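Local coordinates for protein polycyclic ketone monooxygenase (Myceliophthora thermophila, PDB 5MQ6) that uses FAD and NADPH to insert one oxygen atom beside the carbonyl of ketones, polycyclic ones especially, yielding esters or lactones, at residues E135-I149 with W318-R332. Residues are numbered along the deposited sequence; the frame is centred on the assembly and turned at random.
With FAD (flavin-adenine dinucleotide), chain B.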
loop_
_atom_site.group_PDB
_atom_site.type_symbol
_atom_site.label_atom_id
_atom_site.label_comp_id
_atom_site.label_asym_id
_atom_site.label_seq_id
_atom_site.Cartn_x
_atom_site.Cartn_y
_atom_site.Cartn_z
ATOM N N GLU A 135 -6.175 -0.540 -13.548
ATOM C CA GLU A 135 -6.044 -1.332 -14.794
ATOM C C GLU A 135 -4.813 -2.267 -14.797
ATOM O O GLU A 135 -3.678 -1.812 -14.638
ATOM C CB GLU A 135 -5.933 -0.390 -15.995
ATOM C CG GLU A 135 -5.976 -1.041 -17.388
ATOM C CD GLU A 135 -5.528 -0.138 -18.460
ATOM O OE1 GLU A 135 -4.290 0.182 -18.424
ATOM O OE2 GLU A 135 -6.393 0.221 -19.373
ATOM N N SER A 136 -5.056 -3.531 -15.118
ATOM C CA SER A 136 -4.035 -4.561 -15.262
ATOM C C SER A 136 -2.868 -4.154 -16.156
ATOM O O SER A 136 -1.669 -4.417 -15.798
ATOM C CB SER A 136 -4.707 -5.852 -15.732
ATOM O OG SER A 136 -4.982 -5.746 -17.089
ATOM N N TYR A 137 -3.170 -3.523 -17.303
ATOM C CA TYR A 137 -2.140 -3.140 -18.283
ATOM C C TYR A 137 -1.198 -2.054 -17.725
ATOM O O TYR A 137 -0.071 -1.915 -18.158
ATOM C CB TYR A 137 -2.713 -2.727 -19.704
ATOM C CG TYR A 137 -4.000 -3.513 -20.124
ATOM C CD1 TYR A 137 -3.990 -4.910 -20.202
ATOM C CD2 TYR A 137 -5.193 -2.860 -20.340
ATOM C CE1 TYR A 137 -5.146 -5.637 -20.476
ATOM C CE2 TYR A 137 -6.345 -3.541 -20.618
ATOM C CZ TYR A 137 -6.329 -4.930 -20.723
ATOM O OH TYR A 137 -7.476 -5.617 -21.011
ATOM N N SER A 138 -1.690 -1.291 -16.769
ATOM C CA SER A 138 -0.938 -0.231 -16.109
ATOM C C SER A 138 -0.248 -0.691 -14.848
ATOM O O SER A 138 0.805 -0.162 -14.500
ATOM C CB SER A 138 -1.901 0.949 -15.854
ATOM O OG SER A 138 -2.196 1.555 -17.167
ATOM N N TYR A 139 -0.818 -1.706 -14.196
ATOM C CA TYR A 139 -0.402 -2.148 -12.875
ATOM C C TYR A 139 0.588 -3.307 -12.890
ATOM O O TYR A 139 1.605 -3.250 -12.213
ATOM C CB TYR A 139 -1.605 -2.513 -12.024
ATOM C CG TYR A 139 -1.174 -2.995 -10.667
ATOM C CD1 TYR A 139 -0.697 -2.108 -9.724
ATOM C CD2 TYR A 139 -1.298 -4.321 -10.325
ATOM C CE1 TYR A 139 -0.286 -2.561 -8.459
ATOM C CE2 TYR A 139 -0.893 -4.810 -9.113
ATOM C CZ TYR A 139 -0.358 -3.934 -8.173
ATOM O OH TYR A 139 0.035 -4.434 -6.953
ATOM N N MET A 140 0.296 -4.368 -13.648
ATOM C CA MET A 140 1.172 -5.547 -13.642
ATOM C C MET A 140 2.571 -5.160 -14.168
ATOM O O MET A 140 2.706 -4.572 -15.211
ATOM C CB MET A 140 0.556 -6.680 -14.407
ATOM C CG MET A 140 -0.868 -6.995 -13.887
ATOM S SD MET A 140 -1.660 -8.372 -14.749
ATOM C CE MET A 140 -0.691 -9.786 -14.203
ATOM N N PRO A 141 3.601 -5.398 -13.415
ATOM C CA PRO A 141 4.929 -5.060 -13.881
ATOM C C PRO A 141 5.466 -5.876 -15.010
ATOM O O PRO A 141 5.151 -7.054 -15.143
ATOM C CB PRO A 141 5.845 -5.356 -12.706
ATOM C CG PRO A 141 5.010 -5.892 -11.622
ATOM C CD PRO A 141 3.559 -5.835 -12.014
ATOM N N LEU A 142 6.334 -5.256 -15.792
ATOM C CA LEU A 142 7.170 -5.982 -16.756
ATOM C C LEU A 142 6.352 -6.730 -17.786
ATOM O O LEU A 142 6.745 -7.809 -18.246
ATOM C CB LEU A 142 8.151 -6.914 -16.041
ATOM C CG LEU A 142 9.155 -6.238 -15.063
ATOM C CD1 LEU A 142 9.720 -7.293 -14.079
ATOM C CD2 LEU A 142 10.236 -5.518 -15.837
ATOM N N LEU A 143 5.246 -6.122 -18.199
ATOM C CA LEU A 143 4.393 -6.732 -19.217
ATOM C C LEU A 143 5.135 -6.882 -20.535
ATOM O O LEU A 143 5.177 -7.958 -21.123
ATOM C CB LEU A 143 3.056 -5.940 -19.385
ATOM C CG LEU A 143 2.093 -6.228 -18.229
ATOM C CD1 LEU A 143 0.724 -5.586 -18.431
ATOM C CD2 LEU A 143 1.899 -7.691 -17.859
ATOM N N GLU A 144 5.773 -5.818 -20.969
ATOM C CA GLU A 144 6.454 -5.892 -22.234
ATOM C C GLU A 144 7.591 -6.920 -22.164
ATOM O O GLU A 144 7.811 -7.613 -23.130
ATOM C CB GLU A 144 7.005 -4.577 -22.641
ATOM C CG GLU A 144 7.668 -4.646 -24.037
ATOM C CD GLU A 144 8.098 -3.284 -24.550
ATOM O OE1 GLU A 144 7.917 -2.234 -23.865
ATOM O OE2 GLU A 144 8.667 -3.268 -25.646
ATOM N N GLU A 145 8.278 -7.026 -21.020
ATOM C CA GLU A 145 9.462 -7.876 -20.895
ATOM C C GLU A 145 9.133 -9.338 -20.697
ATOM O O GLU A 145 9.925 -10.218 -21.050
ATOM C CB GLU A 145 10.354 -7.421 -19.757
ATOM C CG GLU A 145 10.898 -6.038 -19.961
ATOM C CD GLU A 145 9.986 -4.870 -19.510
ATOM O OE1 GLU A 145 8.715 -4.877 -19.343
ATOM O OE2 GLU A 145 10.606 -3.837 -19.403
ATOM N N THR A 146 7.968 -9.631 -20.163
ATOM C CA THR A 146 7.558 -10.982 -20.023
ATOM C C THR A 146 6.753 -11.467 -21.246
ATOM O O THR A 146 6.520 -12.666 -21.400
ATOM C CB THR A 146 6.692 -11.139 -18.815
ATOM O OG1 THR A 146 5.656 -10.159 -18.854
ATOM C CG2 THR A 146 7.505 -10.962 -17.516
ATOM N N GLY A 147 6.282 -10.545 -22.087
ATOM C CA GLY A 147 5.277 -10.895 -23.096
ATOM C C GLY A 147 3.861 -11.302 -22.631
ATOM O O GLY A 147 3.067 -11.712 -23.407
ATOM N N TYR A 148 3.517 -11.135 -21.376
ATOM C CA TYR A 148 2.253 -11.583 -20.852
ATOM C C TYR A 148 1.136 -10.601 -21.211
ATOM O O TYR A 148 1.346 -9.373 -21.225
ATOM C CB TYR A 148 2.323 -11.722 -19.349
ATOM C CG TYR A 148 1.035 -12.249 -18.779
ATOM C CD1 TYR A 148 0.583 -13.538 -19.111
ATOM C CD2 TYR A 148 0.244 -11.468 -17.955
ATOM C CE1 TYR A 148 -0.598 -14.036 -18.615
ATOM C CE2 TYR A 148 -0.975 -11.968 -17.452
ATOM C CZ TYR A 148 -1.398 -13.227 -17.805
ATOM O OH TYR A 148 -2.571 -13.709 -17.333
ATOM N N ILE A 149 -0.035 -11.155 -21.539
ATOM C CA ILE A 149 -1.212 -10.359 -21.928
ATOM C C ILE A 149 -2.210 -10.661 -20.852
ATOM O O ILE A 149 -2.708 -11.771 -20.804
ATOM C CB ILE A 149 -1.793 -10.761 -23.326
ATOM C CG1 ILE A 149 -0.778 -10.505 -24.389
ATOM C CG2 ILE A 149 -3.039 -9.956 -23.701
ATOM C CD1 ILE A 149 -1.095 -11.052 -25.761
ATOM N N TRP A 318 -5.597 -4.762 -27.734
ATOM C CA TRP A 318 -4.214 -5.102 -27.330
ATOM C C TRP A 318 -3.065 -4.619 -28.261
ATOM O O TRP A 318 -2.200 -3.883 -27.865
ATOM C CB TRP A 318 -4.108 -6.622 -27.093
ATOM C CG TRP A 318 -2.744 -6.953 -26.616
ATOM C CD1 TRP A 318 -1.734 -7.510 -27.325
ATOM C CD2 TRP A 318 -2.218 -6.631 -25.328
ATOM N NE1 TRP A 318 -0.596 -7.548 -26.562
ATOM C CE2 TRP A 318 -0.876 -7.032 -25.322
ATOM C CE3 TRP A 318 -2.756 -6.021 -24.188
ATOM C CZ2 TRP A 318 -0.076 -6.882 -24.211
ATOM C CZ3 TRP A 318 -1.967 -5.894 -23.074
ATOM C CH2 TRP A 318 -0.650 -6.316 -23.087
ATOM N N LYS A 319 -3.061 -4.999 -29.519
ATOM C CA LYS A 319 -1.894 -4.714 -30.385
ATOM C C LYS A 319 -1.956 -3.312 -30.949
ATOM O O LYS A 319 -0.936 -2.733 -31.352
ATOM C CB LYS A 319 -1.717 -5.745 -31.538
ATOM C CG LYS A 319 -2.820 -6.783 -31.713
ATOM C CD LYS A 319 -2.378 -8.135 -32.299
ATOM C CE LYS A 319 -3.408 -9.234 -31.952
ATOM N NZ LYS A 319 -3.239 -10.574 -32.589
ATOM N N THR A 320 -3.161 -2.762 -30.954
ATOM C CA THR A 320 -3.454 -1.464 -31.517
ATOM C C THR A 320 -3.323 -0.347 -30.514
ATOM O O THR A 320 -2.772 0.724 -30.820
ATOM C CB THR A 320 -4.906 -1.520 -32.003
ATOM O OG1 THR A 320 -4.922 -2.456 -33.056
ATOM C CG2 THR A 320 -5.391 -0.278 -32.569
ATOM N N LYS A 321 -3.908 -0.574 -29.343
ATOM C CA LYS A 321 -4.170 0.496 -28.374
ATOM C C LYS A 321 -3.501 0.344 -27.002
ATOM O O LYS A 321 -3.589 1.270 -26.176
ATOM C CB LYS A 321 -5.688 0.590 -28.204
ATOM C CG LYS A 321 -6.381 1.315 -29.371
ATOM C CD LYS A 321 -7.792 0.776 -29.627
ATOM C CE LYS A 321 -8.773 1.058 -28.489
ATOM N NZ LYS A 321 -9.106 2.511 -28.333
ATOM N N ILE A 322 -2.891 -0.806 -26.742
ATOM C CA ILE A 322 -2.260 -1.070 -25.441
ATOM C C ILE A 322 -0.778 -1.278 -25.667
ATOM O O ILE A 322 0.017 -0.373 -25.428
ATOM C CB ILE A 322 -2.931 -2.232 -24.717
ATOM C CG1 ILE A 322 -4.443 -1.897 -24.535
ATOM C CG2 ILE A 322 -2.219 -2.477 -23.396
ATOM C CD1 ILE A 322 -5.326 -3.056 -24.120
ATOM N N ALA A 323 -0.390 -2.414 -26.195
ATOM C CA ALA A 323 1.010 -2.649 -26.429
ATOM C C ALA A 323 1.442 -1.914 -27.715
ATOM O O ALA A 323 1.862 -2.515 -28.657
ATOM C CB ALA A 323 1.312 -4.159 -26.495
ATOM N N ARG A 324 1.443 -0.600 -27.704
ATOM C CA ARG A 324 1.468 0.152 -28.928
ATOM C C ARG A 324 2.859 0.263 -29.469
ATOM O O ARG A 324 3.002 0.550 -30.622
ATOM C CB ARG A 324 0.967 1.577 -28.723
ATOM C CG ARG A 324 -0.411 1.635 -28.128
ATOM C CD ARG A 324 -0.468 2.547 -26.897
ATOM N NE ARG A 324 -0.653 3.906 -27.315
ATOM C CZ ARG A 324 -1.826 4.529 -27.449
ATOM N NH1 ARG A 324 -2.971 4.008 -27.118
ATOM N NH2 ARG A 324 -1.820 5.751 -27.903
ATOM N N LYS A 325 3.867 0.101 -28.642
ATOM C CA LYS A 325 5.249 0.301 -29.102
ATOM C C LYS A 325 6.250 0.015 -27.988
ATOM O O LYS A 325 5.805 -0.245 -26.888
ATOM C CB LYS A 325 5.430 1.710 -29.637
ATOM C CG LYS A 325 6.015 2.725 -28.689
ATOM C CD LYS A 325 5.085 3.073 -27.577
ATOM C CE LYS A 325 5.564 4.370 -26.961
ATOM N NZ LYS A 325 5.404 5.535 -27.877
ATOM N N LYS A 326 7.567 0.091 -28.254
ATOM C CA LYS A 326 8.561 -0.263 -27.225
ATOM C C LYS A 326 8.437 0.720 -26.125
ATOM O O LYS A 326 8.417 1.865 -26.393
ATOM C CB LYS A 326 10.018 -0.216 -27.736
ATOM C CG LYS A 326 10.272 -1.206 -28.846
ATOM C CD LYS A 326 11.666 -1.031 -29.464
ATOM C CE LYS A 326 11.776 0.189 -30.413
ATOM N NZ LYS A 326 11.540 -0.196 -31.837
ATOM N N GLY A 327 8.332 0.292 -24.894
ATOM C CA GLY A 327 8.253 1.255 -23.763
ATOM C C GLY A 327 6.821 1.682 -23.550
ATOM O O GLY A 327 6.555 2.672 -22.896
ATOM N N TRP A 328 5.868 0.903 -24.051
ATOM C CA TRP A 328 4.488 1.341 -23.965
ATOM C C TRP A 328 3.941 1.462 -22.547
ATOM O O TRP A 328 3.132 2.325 -22.266
ATOM C CB TRP A 328 3.598 0.444 -24.790
ATOM C CG TRP A 328 3.523 -0.987 -24.304
ATOM C CD1 TRP A 328 4.234 -2.052 -24.782
ATOM C CD2 TRP A 328 2.615 -1.501 -23.320
ATOM N NE1 TRP A 328 3.858 -3.195 -24.119
ATOM C CE2 TRP A 328 2.861 -2.887 -23.217
ATOM C CE3 TRP A 328 1.641 -0.925 -22.509
ATOM C CZ2 TRP A 328 2.220 -3.695 -22.307
ATOM C CZ3 TRP A 328 0.927 -1.780 -21.588
ATOM C CH2 TRP A 328 1.251 -3.137 -21.503
ATOM N N GLN A 329 4.375 0.594 -21.655
ATOM C CA GLN A 329 3.761 0.562 -20.349
ATOM C C GLN A 329 4.082 1.806 -19.490
ATOM O O GLN A 329 3.181 2.372 -18.813
ATOM C CB GLN A 329 4.085 -0.753 -19.642
ATOM C CG GLN A 329 3.361 -0.929 -18.331
ATOM C CD GLN A 329 3.487 -2.336 -17.758
ATOM O OE1 GLN A 329 4.540 -2.996 -17.874
ATOM N NE2 GLN A 329 2.440 -2.791 -17.127
ATOM N N ARG A 330 5.334 2.277 -19.541
ATOM C CA ARG A 330 5.647 3.485 -18.838
ATOM C C ARG A 330 4.843 4.701 -19.387
ATOM O O ARG A 330 4.342 5.530 -18.672
ATOM C CB ARG A 330 7.186 3.644 -18.812
ATOM C CG ARG A 330 7.686 4.960 -18.377
ATOM C CD ARG A 330 7.778 5.098 -16.872
ATOM N NE ARG A 330 8.819 4.327 -16.170
ATOM C CZ ARG A 330 10.077 4.711 -15.954
ATOM N NH1 ARG A 330 10.566 5.815 -16.510
ATOM N NH2 ARG A 330 10.881 3.971 -15.174
ATOM N N GLU A 331 4.651 4.757 -20.676
ATOM C CA GLU A 331 3.883 5.825 -21.252
ATOM C C GLU A 331 2.409 5.724 -20.776
ATOM O O GLU A 331 1.805 6.688 -20.374
ATOM C CB GLU A 331 4.063 5.804 -22.803
ATOM C CG GLU A 331 2.932 6.453 -23.529
ATOM C CD GLU A 331 3.072 6.381 -25.006
ATOM O OE1 GLU A 331 2.365 5.548 -25.642
ATOM O OE2 GLU A 331 3.935 7.125 -25.485
ATOM N N ARG A 332 1.859 4.521 -20.730
ATOM C CA ARG A 332 0.520 4.346 -20.275
ATOM C C ARG A 332 0.287 4.746 -18.801
ATOM O O ARG A 332 -0.752 5.297 -18.444
ATOM C CB ARG A 332 0.117 2.892 -20.525
ATOM C CG ARG A 332 -1.378 2.651 -20.466
ATOM C CD ARG A 332 -1.639 1.202 -20.852
ATOM N NE ARG A 332 -3.072 0.974 -20.858
ATOM C CZ ARG A 332 -3.897 1.249 -21.853
ATOM N NH1 ARG A 332 -5.157 0.990 -21.657
ATOM N NH2 ARG A 332 -3.521 1.769 -23.006
HETATM P PA FAD B . 4.264 -5.959 -0.694
HETATM O O1A FAD B . 3.549 -5.563 0.555
HETATM O O2A FAD B . 3.505 -6.504 -1.890
HETATM O O5B FAD B . 5.372 -7.053 -0.301
HETATM C C5B FAD B . 6.215 -6.829 0.779
HETATM C C4B FAD B . 6.467 -8.153 1.470
HETATM O O4B FAD B . 7.510 -7.921 2.436
HETATM C C3B FAD B . 5.286 -8.748 2.232
HETATM O O3B FAD B . 5.192 -10.124 1.969
HETATM C C2B FAD B . 5.637 -8.516 3.675
HETATM O O2B FAD B . 5.083 -9.485 4.532
HETATM C C1B FAD B . 7.149 -8.576 3.623
HETATM N N9A FAD B . 7.777 -7.955 4.763
HETATM C C8A FAD B . 7.552 -6.694 5.231
HETATM N N7A FAD B . 8.296 -6.520 6.319
HETATM C C5A FAD B . 8.991 -7.637 6.594
HETATM C C6A FAD B . 9.978 -8.026 7.616
HETATM N N6A FAD B . 10.381 -7.273 8.619
HETATM N N1A FAD B . 10.471 -9.225 7.442
HETATM C C2A FAD B . 10.082 -10.065 6.454
HETATM N N3A FAD B . 9.211 -9.826 5.500
HETATM C C4A FAD B . 8.621 -8.592 5.566
HETATM N N1 FAD B . -1.887 -0.929 -5.200
HETATM C C2 FAD B . -2.099 -0.486 -6.483
HETATM O O2 FAD B . -1.360 0.353 -6.982
HETATM N N3 FAD B . -3.117 -0.965 -7.211
HETATM C C4 FAD B . -3.945 -1.882 -6.686
HETATM O O4 FAD B . -4.852 -2.286 -7.403
HETATM C C4X FAD B . -3.809 -2.423 -5.323
HETATM N N5 FAD B . -4.648 -3.344 -4.742
HETATM C C5X FAD B . -4.390 -3.742 -3.472
HETATM C C6 FAD B . -5.277 -4.721 -2.809
HETATM C C7 FAD B . -4.913 -5.088 -1.427
HETATM C C7M FAD B . -5.745 -6.085 -0.653
HETATM C C8 FAD B . -3.743 -4.497 -0.714
HETATM C C8M FAD B . -3.352 -4.873 0.715
HETATM C C9 FAD B . -2.944 -3.577 -1.362
HETATM C C9A FAD B . -3.224 -3.182 -2.701
HETATM N N10 FAD B . -2.388 -2.223 -3.298
HETATM C C10 FAD B . -2.656 -1.854 -4.620
HETATM C "C1'" FAD B . -1.183 -1.683 -2.629
HETATM C "C2'" FAD B . -0.069 -2.799 -2.786
HETATM O "O2'" FAD B . 0.488 -3.084 -1.495
HETATM C "C3'" FAD B . 1.057 -2.460 -3.823
HETATM O "O3'" FAD B . 0.463 -2.261 -5.109
HETATM C "C4'" FAD B . 2.124 -3.547 -4.096
HETATM O "O4'" FAD B . 1.601 -4.945 -4.193
HETATM C "C5'" FAD B . 3.247 -3.454 -3.043
HETATM O "O5'" FAD B . 4.392 -4.193 -3.572
HETATM P P FAD B . 5.633 -4.251 -2.533
HETATM O O1P FAD B . 6.512 -5.452 -3.044
HETATM O O2P FAD B . 6.153 -2.812 -2.407
HETATM O O3P FAD B . 4.967 -4.563 -1.060
HETATM O O HOH W 1 6.492 -3.343 -19.773
HETATM O O HOH W 2 6.595 -1.403 -21.703
#
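Gln329 reaches from helix 328-340 into the bend between the short helices 136-139 and 143-146, showing how one amide can pin a bend in a Baeyer-Villiger monooxygenase with two Rossmann-type dinucleotide-binding regions. The glutamine side chain is fully extended, with chi1 at -174°, which carries the amide into the bend. There Gln329 NE2 gives hydrogen bonds to Met140 O (2.6 Å), nearly in line with that carbonyl, and to Tyr137 O (2.9 Å), from above the carbonyl plane. On the other branch Gln329 OE1 accepts from Leu143 N at 3.2 Å and from a water that also bridges Glu144 N and Glu145 OE1. A leucine here would probably leave the carbonyls of Tyr137 and Met140 and the amide of Leu143 without these partners, letting the bend shift.

Flanking this centre, Arg332 grips Glu135 side-on, NE to OE1 and NH1 to OE2 (2.7 Å), with the two flat groups nearly coplanar. Ser138 OG donates to the same OE1 from the opposite face, and Lys153 forms a second salt bridge at OE2, so the buried carboxylate is likely to stay ionised. At the other flank, Glu144 OE1 uses its syn lone pair for Gly327 N (2.8 Å), the N-cap residue of helix 328-340.

The apolar layer centres on Tyr137: Ile322 CD1 sits over one ring face, while Trp318 turns its edge toward the tyrosine in an offset edge-to-face pair, planes at 65°. The tyrosine hydroxyl is tied to Thr313. Farther out, Ile149 CG2 lies over the centre of the six-membered ring of Trp318, 3.9 Å from its centroid.

On the 135-149 side, helix 136-139 also carries a contact to the cofactor, where Tyr139 OH, hydrogen-bonded to Trp122 as well, lies 2.9 Å from FAD O3' in a hydrogen bond at the ring's edge.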